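Local coordinates for probable ABC transporter extracellular-binding protein YckB (Bacillus subtilis, PDB 2IEE), which probably serves as the extracellular solute-binding component of a binding-protein-dependent ABC transport system, at residues K22-S28 with Q83-N89. Residues are numbered along the deposited sequence; the frame is centred on the assembly and turned at random.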
# COMPACT_ATOMS: atom_id res chain seq x y z
N LYS A 22 0.10 10.75 -23.90
CA LYS A 22 0.36 9.59 -23.05
C LYS A 22 1.34 9.92 -21.93
O LYS A 22 2.30 10.66 -22.12
CB LYS A 22 0.91 8.42 -23.87
CG LYS A 22 -0.08 7.85 -24.88
CD LYS A 22 0.53 6.73 -25.72
CE LYS A 22 0.78 5.46 -24.91
NZ LYS A 22 1.17 4.31 -25.77
N ILE A 23 1.08 9.36 -20.75
CA ILE A 23 1.94 9.56 -19.59
C ILE A 23 2.56 8.21 -19.26
O ILE A 23 1.85 7.20 -19.17
CB ILE A 23 1.15 10.08 -18.38
CG1 ILE A 23 2.09 10.26 -17.18
CG2 ILE A 23 0.03 9.12 -18.02
CD1 ILE A 23 1.44 10.94 -16.00
N VAL A 24 3.87 8.18 -19.10
CA VAL A 24 4.59 6.95 -18.78
C VAL A 24 4.68 6.82 -17.27
O VAL A 24 5.19 7.71 -16.59
CB VAL A 24 6.01 6.97 -19.38
CG1 VAL A 24 6.68 5.63 -19.18
CG2 VAL A 24 5.94 7.30 -20.86
N VAL A 25 4.18 5.71 -16.73
CA VAL A 25 4.20 5.52 -15.28
C VAL A 25 4.80 4.19 -14.86
O VAL A 25 4.42 3.13 -15.36
CB VAL A 25 2.76 5.62 -14.70
CG1 VAL A 25 2.81 5.62 -13.18
CG2 VAL A 25 2.07 6.87 -15.21
N ALA A 26 5.73 4.25 -13.92
CA ALA A 26 6.37 3.05 -13.42
C ALA A 26 5.58 2.49 -12.25
O ALA A 26 5.03 3.24 -11.44
CB ALA A 26 7.80 3.36 -12.97
N THR A 27 5.52 1.17 -12.19
CA THR A 27 4.82 0.46 -11.13
C THR A 27 5.39 -0.95 -11.13
O THR A 27 5.96 -1.39 -12.13
CB THR A 27 3.30 0.43 -11.37
OG1 THR A 27 2.64 -0.07 -10.20
CG2 THR A 27 2.96 -0.46 -12.56
N SER A 28 5.23 -1.67 -10.02
CA SER A 28 5.78 -3.01 -9.92
C SER A 28 4.88 -4.13 -10.42
O SER A 28 5.33 -5.04 -11.11
CB SER A 28 6.19 -3.29 -8.48
OG SER A 28 5.07 -3.32 -7.62
N GLN A 83 13.24 8.92 -17.50
CA GLN A 83 12.90 7.65 -18.13
C GLN A 83 11.38 7.48 -18.12
O GLN A 83 10.79 7.02 -19.09
CB GLN A 83 13.56 6.51 -17.36
CG GLN A 83 13.52 5.16 -18.05
CD GLN A 83 14.19 4.07 -17.23
OE1 GLN A 83 15.34 4.22 -16.81
NE2 GLN A 83 13.48 2.97 -17.01
N VAL A 84 10.76 7.86 -17.01
CA VAL A 84 9.32 7.77 -16.87
C VAL A 84 8.83 9.12 -16.37
O VAL A 84 9.62 9.90 -15.85
CB VAL A 84 8.92 6.69 -15.86
CG1 VAL A 84 9.30 5.32 -16.39
CG2 VAL A 84 9.61 6.95 -14.53
N ASP A 85 7.54 9.40 -16.53
CA ASP A 85 6.97 10.66 -16.08
C ASP A 85 6.58 10.64 -14.61
O ASP A 85 6.48 11.68 -13.96
CB ASP A 85 5.73 11.01 -16.91
CG ASP A 85 6.03 11.13 -18.39
OD1 ASP A 85 7.02 11.79 -18.75
OD2 ASP A 85 5.26 10.56 -19.20
N ALA A 86 6.36 9.44 -14.07
CA ALA A 86 5.98 9.31 -12.68
C ALA A 86 6.09 7.87 -12.23
O ALA A 86 6.24 6.96 -13.05
CB ALA A 86 4.55 9.81 -12.49
N ALA A 87 6.02 7.66 -10.92
CA ALA A 87 6.09 6.33 -10.35
C ALA A 87 4.91 6.16 -9.38
O ALA A 87 4.67 7.02 -8.53
CB ALA A 87 7.41 6.15 -9.61
N ALA A 88 4.18 5.06 -9.54
CA ALA A 88 3.03 4.76 -8.69
C ALA A 88 3.25 3.36 -8.14
O ALA A 88 3.00 2.37 -8.81
CB ALA A 88 1.75 4.81 -9.51
N ASN A 89 3.73 3.28 -6.90
CA ASN A 89 4.01 1.97 -6.33
C ASN A 89 3.92 1.98 -4.82
O ASN A 89 4.88 1.61 -4.14
CB ASN A 89 5.40 1.52 -6.77
CG ASN A 89 5.61 0.02 -6.60
OD1 ASN A 89 6.69 -0.42 -6.19
ND2 ASN A 89 4.59 -0.77 -6.93
O HOH W 1 4.95 10.81 -21.77
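Strand 22-27 pairs in parallel with the short strand 86-87 in the three-stranded parallel sheet of a family 3 solute-binding fold. V25 is in register with A86, and A26 with A87. The A26 N-H bonds A86 O at 2.9 Å, and A26 O takes the A88 N-H at 2.8 Å, nearly straight. At the N-terminal end, the D85 side chain extends the ladder. Its OD2 accepts the V24 N-H at 2.8 Å, on the anti side of the carboxylate and 25° out of its plane, while D85 N donates to V24 O. A water bridges the same OD2 to K22 O. With an alanine at D85, V24 N would probably lose its acceptor and the water one of its two holds. At the other end, chi1 of -171° turns T27 OG1 away from the residue's N, and it donates to A88 O at 2.8 Å; its strongest polar partner is S35 OG, outside both segments. The V24 and V84 side chains cross at about a right angle, with CG1 of V24 3.8 Å from CG1 of V84. V25 CG1 meets A88 CB at 3.9 Å. Strand 22-27 is central, with strand 64-69 bonded along its other edge. Helix 49-60 covers V25 and A88, and helix 75-81 packs on A26 and V84.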